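Local coordinates for uncharacterized protein (Sus scrofa, PDB 5BNF) that is porcine CD38, a disulfide-bonded member of the ADP-ribosyl cyclase family that combines a largely helical lobe with a lobe built on a parallel beta-sheet, at residues T100-I105 against N141-R146; E56-L61 against L109-K114; V157-N160 against N165-D168. All blocks are in the same frame, centred on the assembly; numbering follows the deposited sequence.

Overall arrangement
From the N terminus, E56-L61 opens contact 2 and T100-I105 opens contact 1; L109-K114 then closes contact 2 before N141-R146 closes contact 1. The two loops therefore cross. Their centres lie 12 Å apart and they touch, L142 packing on Y58 and L102 on L61, so that helices 59-64, 101-106 and 135-149 and the stretch at W111 form one continuous core. The chain leaves this core through helix 135-149 and enters strand 153-160, where contact 3 closes a short local loop in series with the others. Its centre is about 29 Å from that of contact 2, on the opposite side of the chain's centre, within the sheet lobe.

Contact 1 (T100-I105 against N141-R146); sequences TLLGYI and NLLSKR
G103 and L143 mark the closest approach of two helical backbones, their CA atoms 7.4 Å apart. Segment 100-105 is the opening of helix 101-106, whereas segment 141-146 comes from the interior of helix 135-149. The short separation illustrates how a glycine, having no side chain to interpose, lets another helix send a residue right up to its main chain. L143 takes that role. With CG anti to the backbone N (chi1 -158°), its isobutyl group reaches across, and one branch, CD2, settles 3.5 Å from the amide N of G103 and equally near the CA of the same residue. The other branch, CD1, turns to L102 and meets its CB at 3.8 Å. L102 CD1 adds a looser touch to the same methyl, so the two leucines cross at a slant and share their aliphatic surface.

This buried interface is in the helical lobe of the ADP-ribosyl cyclase fold; its centre lies about 5 Å from the centre of the chain. M62 of helix 59-64 touches both L102 and L143, making this a three-helix junction.

At the start of helix 101-106, T100 is the N-cap. Its OG1 accepts the amide hydrogen of G103 over 3.3 Å at an angle of 153°, and the same hydroxyl bonds to L97 O. The G103 amide beside L143 CD2 is thus already committed to its own helix end, and an apolar neighbour there costs it no partner. Within the second helix, R146 lays one guanidinium face over L142 CD1, which stands 3.5 Å above the plane and offset toward the rim, while R146 NE forms a salt bridge with E149 OE1. K145 pairs with E55.

Contact 2 (E56-L61 against L109-K114); sequences EDYDLL and LSWCGK
The route to Y58, the residue that meets W111, starts at E56, which lies in a 3-10 segment that begins earlier in the chain; E56 O accepts from D59 N at 2.9 Å. D57 follows, and its OD2 bonds back to R54 N.

Y58 then occupies the N-cap position of helix 59-64 and directs its side chain toward W111. CG lies beside the backbone N and anti to the carbonyl carbon (chi1 -73°), and the phenol extends until its hydroxyl reaches the indole edge. There W111 NE1 donates to Y58 OH over 3.1 Å, with an angle of 161° at the hydrogen; the oxygen sits practically in the indole plane, 2° out of it. The two aromatic side chains meet through hydroxyl and ring edge, without stacking, and CE2 of W111 comes only as near as 3.8 Å to Y58 OH. This oxygen also hydrogen-bonds to F135 O, so a buried hydroxyl and a buried indole N-H are satisfied together in a chain that runs from tryptophan to tyrosine to the main chain at the first residue of helix 135-149. F139 of that helix makes edge-to-face contacts with both rings.

Further along, L61 faces I37 and F41 of helix 34-45. F41 also packs edge-to-face against W111, and F10 and F45 extend the cluster. Next to W111, C112 is held by its disulfide to C125. The whole, linked by the hydrogen bonds of Y58 OH with W111 NE1 and F135 O and bordered by a disulfide, is an aromatic cluster within the helical lobe of this ADP-ribosyl cyclase family member.

Contact 3 (V157-N160 against N165-D168); sequences VFLN and NAFD
A single water joins N160 to A166, gripped from both segments: N160 N donates to it at 2.7 Å, and it donates in turn to A166 O, also at 2.7 Å. The bridge demonstrates how a solvent molecule can complete main-chain hydrogen bonding where a strand ends. N160 N and A166 O are 4.9 Å apart, too far for a direct bond, although the CA atoms of N160 and A166 are only 5.2 Å apart; the water spans the gap.

Beside the water bridge the contact is apolar. A166 points its methyl toward the strand, where CB meets L159 CB at 3.6 Å and approaches N160 O at 3.5 Å, a van der Waals contact. L159 holds CG beside its backbone N and anti to the carbonyl carbon (chi1 -51°), which places the branch point next to the loop. From there CD2 passes 3.7 Å from A166 O, while CD1 reaches F167 CB at the longer distance of 4.3 Å.

Strand 153-160 is an inner strand of the four-stranded parallel sheet, and the segment 165-168 lies in the connection that leads through helix 172-180 to the adjacent strand 186-194, a beta-alpha-beta unit. The contact sits at the C-terminal end of strand 153-160, where the chain returns past it. Helix 208-219 also packs here: the F167 side chain touches L213 and I216, as well as F173 and V178 of helix 172-180. The loop backbone is held as well, A166 N by D203 OD2 and F167 N by S209 OG. The amide side chain of N160 leads away from 165-168, and its OD1 bonds to S162 OG.

Contact 1 (T100-I105 against N141-R146)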
loop_
_atom_site.group_PDB
_atom_site.type_symbol
_atom_site.label_atom_id
_atom_site.label_comp_id
_atom_site.label_asym_id
_atom_site.label_seq_id
_atom_site.Cartn_x
_atom_site.Cartn_y
_atom_site.Cartn_z
ATOM N N THR A 100 -8.381 0.085 -3.013
ATOM C CA THR A 100 -9.090 0.987 -2.114
ATOM C C THR A 100 -9.124 2.342 -2.799
ATOM O O THR A 100 -8.377 2.579 -3.743
ATOM C CB THR A 100 -8.368 1.142 -0.774
ATOM O OG1 THR A 100 -7.083 1.745 -0.984
ATOM C CG2 THR A 100 -8.188 -0.210 -0.121
ATOM N N LEU A 101 -9.992 3.225 -2.321
ATOM C CA LEU A 101 -10.129 4.564 -2.889
ATOM C C LEU A 101 -8.790 5.298 -3.039
ATOM O O LEU A 101 -8.384 5.649 -4.148
ATOM C CB LEU A 101 -11.082 5.398 -2.025
ATOM C CG LEU A 101 -11.315 6.847 -2.465
ATOM C CD1 LEU A 101 -11.684 6.908 -3.941
ATOM C CD2 LEU A 101 -12.414 7.449 -1.612
ATOM N N LEU A 102 -8.106 5.523 -1.921
ATOM C CA LEU A 102 -6.822 6.224 -1.941
ATOM C C LEU A 102 -5.704 5.525 -2.714
ATOM O O LEU A 102 -4.960 6.165 -3.456
ATOM C CB LEU A 102 -6.370 6.507 -0.507
ATOM C CG LEU A 102 -7.236 7.564 0.178
ATOM C CD1 LEU A 102 -6.885 7.662 1.653
ATOM C CD2 LEU A 102 -7.040 8.902 -0.527
ATOM N N GLY A 103 -5.581 4.215 -2.549
ATOM C CA GLY A 103 -4.538 3.506 -3.264
ATOM C C GLY A 103 -4.838 3.484 -4.748
ATOM O O GLY A 103 -3.933 3.405 -5.586
ATOM N N TYR A 104 -6.123 3.579 -5.067
ATOM C CA TYR A 104 -6.593 3.543 -6.441
ATOM C C TYR A 104 -6.234 4.778 -7.261
ATOM O O TYR A 104 -5.756 4.670 -8.394
ATOM C CB TYR A 104 -8.113 3.357 -6.456
ATOM C CG TYR A 104 -8.713 3.474 -7.830
ATOM C CD1 TYR A 104 -8.510 2.480 -8.786
ATOM C CD2 TYR A 104 -9.450 4.598 -8.192
ATOM C CE1 TYR A 104 -9.025 2.603 -10.067
ATOM C CE2 TYR A 104 -9.967 4.730 -9.471
ATOM C CZ TYR A 104 -9.750 3.730 -10.403
ATOM O OH TYR A 104 -10.256 3.864 -11.671
ATOM N N ILE A 105 -6.480 5.955 -6.700
ATOM C CA ILE A 105 -6.190 7.184 -7.418
ATOM C C ILE A 105 -4.707 7.539 -7.444
ATOM O O ILE A 105 -4.219 8.085 -8.433
ATOM C CB ILE A 105 -6.979 8.361 -6.828
ATOM C CG1 ILE A 105 -6.462 8.695 -5.435
ATOM C CG2 ILE A 105 -8.455 8.005 -6.750
ATOM C CD1 ILE A 105 -7.013 9.994 -4.888
ATOM N N ASN A 141 3.456 4.574 2.790
ATOM C CA ASN A 141 3.799 3.965 4.066
ATOM C C ASN A 141 2.624 4.055 5.023
ATOM O O ASN A 141 2.323 3.104 5.740
ATOM C CB ASN A 141 4.994 4.674 4.680
ATOM C CG ASN A 141 6.079 3.722 5.088
ATOM O OD1 ASN A 141 5.918 2.937 6.025
ATOM N ND2 ASN A 141 7.201 3.774 4.376
ATOM N N LEU A 142 1.959 5.206 5.026
ATOM C CA LEU A 142 0.809 5.427 5.893
ATOM C C LEU A 142 -0.429 4.645 5.424
ATOM O O LEU A 142 -1.157 4.074 6.233
ATOM C CB LEU A 142 0.484 6.919 5.948
ATOM C CG LEU A 142 -0.780 7.329 6.702
ATOM C CD1 LEU A 142 -0.739 6.779 8.133
ATOM C CD2 LEU A 142 -0.897 8.846 6.697
ATOM N N LEU A 143 -0.658 4.622 4.118
ATOM C CA LEU A 143 -1.800 3.921 3.556
ATOM C C LEU A 143 -1.727 2.448 3.941
ATOM O O LEU A 143 -2.713 1.849 4.370
ATOM C CB LEU A 143 -1.804 4.053 2.031
ATOM C CG LEU A 143 -3.183 3.821 1.417
ATOM C CD1 LEU A 143 -4.179 4.757 2.096
ATOM C CD2 LEU A 143 -3.150 4.063 -0.092
ATOM N N SER A 144 -0.537 1.877 3.795
ATOM C CA SER A 144 -0.313 0.481 4.123
ATOM C C SER A 144 -0.571 0.235 5.596
ATOM O O SER A 144 -1.251 -0.722 5.963
ATOM C CB SER A 144 1.116 0.089 3.765
ATOM O OG SER A 144 1.298 0.117 2.360
ATOM N N LYS A 145 -0.040 1.110 6.441
ATOM C CA LYS A 145 -0.234 0.976 7.875
ATOM C C LYS A 145 -1.720 0.965 8.214
ATOM O O LYS A 145 -2.179 0.113 8.965
ATOM C CB LYS A 145 0.447 2.119 8.621
ATOM C CG LYS A 145 0.215 2.076 10.117
ATOM C CD LYS A 145 1.529 2.028 10.870
ATOM C CE LYS A 145 1.606 3.149 11.893
ATOM N NZ LYS A 145 1.579 4.498 11.256
ATOM N N ARG A 146 -2.463 1.921 7.667
ATOM C CA ARG A 146 -3.903 2.005 7.914
ATOM C C ARG A 146 -4.614 0.758 7.402
ATOM O O ARG A 146 -5.436 0.177 8.102
ATOM C CB ARG A 146 -4.506 3.232 7.219
ATOM C CG ARG A 146 -4.200 4.568 7.875
ATOM C CD ARG A 146 -4.895 4.703 9.216
ATOM N NE ARG A 146 -3.954 4.673 10.329
ATOM C CZ ARG A 146 -3.307 5.735 10.795
ATOM N NH1 ARG A 146 -2.465 5.605 11.812
ATOM N NH2 ARG A 146 -3.512 6.930 10.252
#

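Contact 2 (E56-L61 against L109-K114)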
loop_
_atom_site.group_PDB
_atom_site.type_symbol
_atom_site.label_atom_id
_atom_site.label_comp_id
_atom_site.label_asym_id
_atom_site.label_seq_id
_atom_site.Cartn_x
_atom_site.Cartn_y
_atom_site.Cartn_z
ATOM N N GLU A 56 1.356 13.111 9.514
ATOM C CA GLU A 56 0.355 14.114 9.861
ATOM C C GLU A 56 -0.130 14.969 8.692
ATOM O O GLU A 56 -1.305 15.332 8.639
ATOM C CB GLU A 56 0.902 15.038 10.951
ATOM C CG GLU A 56 1.118 14.388 12.319
ATOM C CD GLU A 56 2.092 13.224 12.294
ATOM O OE1 GLU A 56 3.026 13.233 11.466
ATOM O OE2 GLU A 56 1.931 12.304 13.119
ATOM N N ASP A 57 0.765 15.305 7.766
ATOM C CA ASP A 57 0.379 16.130 6.627
ATOM C C ASP A 57 -0.754 15.498 5.834
ATOM O O ASP A 57 -1.391 16.165 5.025
ATOM C CB ASP A 57 1.567 16.371 5.687
ATOM C CG ASP A 57 2.718 17.096 6.367
ATOM O OD1 ASP A 57 2.460 18.005 7.177
ATOM O OD2 ASP A 57 3.886 16.764 6.082
ATOM N N TYR A 58 -1.005 14.214 6.067
ATOM C CA TYR A 58 -2.067 13.521 5.347
ATOM C C TYR A 58 -3.314 13.229 6.183
ATOM O O TYR A 58 -4.221 12.536 5.717
ATOM C CB TYR A 58 -1.543 12.207 4.768
ATOM C CG TYR A 58 -0.622 12.347 3.575
ATOM C CD1 TYR A 58 -1.064 12.920 2.388
ATOM C CD2 TYR A 58 0.676 11.843 3.617
ATOM C CE1 TYR A 58 -0.234 12.981 1.264
ATOM C CE2 TYR A 58 1.510 11.901 2.503
ATOM C CZ TYR A 58 1.055 12.469 1.335
ATOM O OH TYR A 58 1.901 12.535 0.247
ATOM N N ASP A 59 -3.373 13.746 7.406
ATOM C CA ASP A 59 -4.539 13.501 8.250
ATOM C C ASP A 59 -5.827 13.778 7.482
ATOM O O ASP A 59 -6.626 12.876 7.240
ATOM C CB ASP A 59 -4.494 14.361 9.517
ATOM C CG ASP A 59 -3.373 13.956 10.458
ATOM O OD1 ASP A 59 -2.905 12.801 10.373
ATOM O OD2 ASP A 59 -2.967 14.788 11.294
ATOM N N LEU A 60 -6.009 15.029 7.084
ATOM C CA LEU A 60 -7.189 15.433 6.338
ATOM C C LEU A 60 -7.489 14.428 5.231
ATOM O O LEU A 60 -8.612 13.949 5.102
ATOM C CB LEU A 60 -6.957 16.822 5.733
ATOM C CG LEU A 60 -8.097 17.602 5.059
ATOM C CD1 LEU A 60 -8.702 16.797 3.940
ATOM C CD2 LEU A 60 -9.170 17.938 6.076
ATOM N N LEU A 61 -6.479 14.113 4.430
ATOM C CA LEU A 61 -6.657 13.179 3.326
ATOM C C LEU A 61 -7.065 11.770 3.764
ATOM O O LEU A 61 -7.907 11.146 3.128
ATOM C CB LEU A 61 -5.383 13.110 2.485
ATOM C CG LEU A 61 -5.469 12.226 1.243
ATOM C CD1 LEU A 61 -6.588 12.701 0.338
ATOM C CD2 LEU A 61 -4.146 12.262 0.519
ATOM N N LEU A 109 1.458 6.965 -9.569
ATOM C CA LEU A 109 1.766 8.380 -9.735
ATOM C C LEU A 109 2.991 8.858 -8.950
ATOM O O LEU A 109 3.462 8.180 -8.036
ATOM C CB LEU A 109 0.543 9.205 -9.338
ATOM C CG LEU A 109 -0.621 9.338 -10.330
ATOM C CD1 LEU A 109 -0.936 8.032 -11.019
ATOM C CD2 LEU A 109 -1.828 9.856 -9.565
ATOM N N SER A 110 3.502 10.025 -9.333
ATOM C CA SER A 110 4.650 10.643 -8.672
ATOM C C SER A 110 4.312 12.089 -8.338
ATOM O O SER A 110 3.767 12.810 -9.170
ATOM C CB SER A 110 5.880 10.616 -9.579
ATOM O OG SER A 110 6.518 9.352 -9.530
ATOM N N TRP A 111 4.639 12.522 -7.125
ATOM C CA TRP A 111 4.339 13.892 -6.740
ATOM C C TRP A 111 5.260 14.468 -5.663
ATOM O O TRP A 111 5.813 13.746 -4.834
ATOM C CB TRP A 111 2.880 13.983 -6.277
ATOM C CG TRP A 111 2.571 13.245 -4.995
ATOM C CD1 TRP A 111 2.645 13.745 -3.726
ATOM C CD2 TRP A 111 2.151 11.878 -4.860
ATOM N NE1 TRP A 111 2.300 12.781 -2.814
ATOM C CE2 TRP A 111 1.994 11.626 -3.480
ATOM C CE3 TRP A 111 1.897 10.846 -5.765
ATOM C CZ2 TRP A 111 1.588 10.383 -2.985
ATOM C CZ3 TRP A 111 1.492 9.607 -5.274
ATOM C CH2 TRP A 111 1.342 9.387 -3.897
ATOM N N CYS A 112 5.431 15.784 -5.714
ATOM C CA CYS A 112 6.235 16.516 -4.751
ATOM C C CYS A 112 6.140 17.993 -5.069
ATOM O O CYS A 112 6.027 18.392 -6.233
ATOM C CB CYS A 112 7.696 16.067 -4.766
ATOM S SG CYS A 112 8.670 16.460 -6.245
ATOM N N GLY A 113 6.154 18.802 -4.019
ATOM C CA GLY A 113 6.055 20.229 -4.198
ATOM C C GLY A 113 7.408 20.895 -4.179
ATOM O O GLY A 113 8.434 20.255 -4.405
ATOM N N LYS A 114 7.397 22.190 -3.892
ATOM C CA LYS A 114 8.609 22.979 -3.850
ATOM C C LYS A 114 8.335 24.277 -3.092
ATOM O O LYS A 114 7.327 24.942 -3.338
ATOM C CB LYS A 114 9.043 23.274 -5.282
ATOM C CG LYS A 114 10.245 24.170 -5.438
ATOM C CD LYS A 114 10.573 24.311 -6.914
ATOM C CE LYS A 114 11.725 25.267 -7.161
ATOM N NZ LYS A 114 12.031 25.352 -8.612
#

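Contact 3 (V157-N160 against N165-D168)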
loop_
_atom_site.group_PDB
_atom_site.type_symbol
_atom_site.label_atom_id
_atom_site.label_comp_id
_atom_site.label_asym_id
_atom_site.label_seq_id
_atom_site.Cartn_x
_atom_site.Cartn_y
_atom_site.Cartn_z
ATOM N N VAL A 157 -1.702 -13.042 1.949
ATOM C CA VAL A 157 -0.534 -12.391 1.385
ATOM C C VAL A 157 0.043 -13.322 0.339
ATOM O O VAL A 157 0.181 -14.519 0.585
ATOM C CB VAL A 157 0.532 -12.083 2.461
ATOM C CG1 VAL A 157 1.010 -13.364 3.115
ATOM C CG2 VAL A 157 1.695 -11.326 1.832
ATOM N N PHE A 158 0.341 -12.784 -0.842
ATOM C CA PHE A 158 0.919 -13.591 -1.915
ATOM C C PHE A 158 2.412 -13.313 -2.021
ATOM O O PHE A 158 2.843 -12.163 -2.075
ATOM C CB PHE A 158 0.227 -13.309 -3.258
ATOM C CG PHE A 158 -1.204 -13.770 -3.310
ATOM C CD1 PHE A 158 -2.185 -13.128 -2.571
ATOM C CD2 PHE A 158 -1.565 -14.869 -4.082
ATOM C CE1 PHE A 158 -3.507 -13.577 -2.602
ATOM C CE2 PHE A 158 -2.880 -15.320 -4.116
ATOM C CZ PHE A 158 -3.851 -14.672 -3.376
ATOM N N LEU A 159 3.197 -14.382 -2.039
ATOM C CA LEU A 159 4.639 -14.271 -2.113
ATOM C C LEU A 159 5.156 -15.022 -3.325
ATOM O O LEU A 159 4.473 -15.896 -3.862
ATOM C CB LEU A 159 5.258 -14.830 -0.833
ATOM C CG LEU A 159 4.654 -14.241 0.445
ATOM C CD1 LEU A 159 5.228 -14.937 1.669
ATOM C CD2 LEU A 159 4.935 -12.749 0.484
ATOM N N ASN A 160 6.370 -14.672 -3.741
ATOM C CA ASN A 160 7.007 -15.261 -4.908
ATOM C C ASN A 160 7.976 -16.387 -4.589
ATOM O O ASN A 160 9.070 -16.156 -4.079
ATOM C CB ASN A 160 7.732 -14.169 -5.687
ATOM C CG ASN A 160 8.364 -14.682 -6.952
ATOM O OD1 ASN A 160 8.070 -15.830 -7.341
ATOM N ND2 ASN A 160 9.152 -13.931 -7.565
ATOM N N ASN A 165 14.129 -15.418 -0.966
ATOM C CA ASN A 165 13.421 -15.078 0.262
ATOM C C ASN A 165 12.090 -14.390 0.004
ATOM O O ASN A 165 11.994 -13.165 0.063
ATOM C CB ASN A 165 14.300 -14.178 1.123
ATOM C CG ASN A 165 15.541 -14.887 1.613
ATOM O OD1 ASN A 165 16.625 -14.311 1.643
ATOM N ND2 ASN A 165 15.387 -16.148 2.008
ATOM N N ALA A 166 11.067 -15.190 -0.274
ATOM C CA ALA A 166 9.730 -14.684 -0.556
ATOM C C ALA A 166 9.248 -13.675 0.480
ATOM O O ALA A 166 8.585 -12.704 0.138
ATOM C CB ALA A 166 8.751 -15.845 -0.652
ATOM N N PHE A 167 9.571 -13.909 1.745
ATOM C CA PHE A 167 9.161 -12.993 2.799
ATOM C C PHE A 167 10.351 -12.140 3.200
ATOM O O PHE A 167 11.310 -12.634 3.788
ATOM C CB PHE A 167 8.635 -13.753 4.015
ATOM C CG PHE A 167 8.367 -12.877 5.200
ATOM C CD1 PHE A 167 7.245 -12.063 5.241
ATOM C CD2 PHE A 167 9.277 -12.812 6.255
ATOM C CE1 PHE A 167 7.035 -11.191 6.312
ATOM C CE2 PHE A 167 9.075 -11.951 7.321
ATOM C CZ PHE A 167 7.953 -11.137 7.350
ATOM N N ASP A 168 10.273 -10.854 2.891
ATOM C CA ASP A 168 11.352 -9.925 3.186
ATOM C C ASP A 168 11.044 -9.040 4.398
ATOM O O ASP A 168 10.046 -8.326 4.402
ATOM C CB ASP A 168 11.589 -9.048 1.958
ATOM C CG ASP A 168 12.819 -8.176 2.087
ATOM O OD1 ASP A 168 13.233 -7.874 3.226
ATOM O OD2 ASP A 168 13.363 -7.777 1.038
HETATM O O HOH W 1 7.937 -12.786 -2.510
#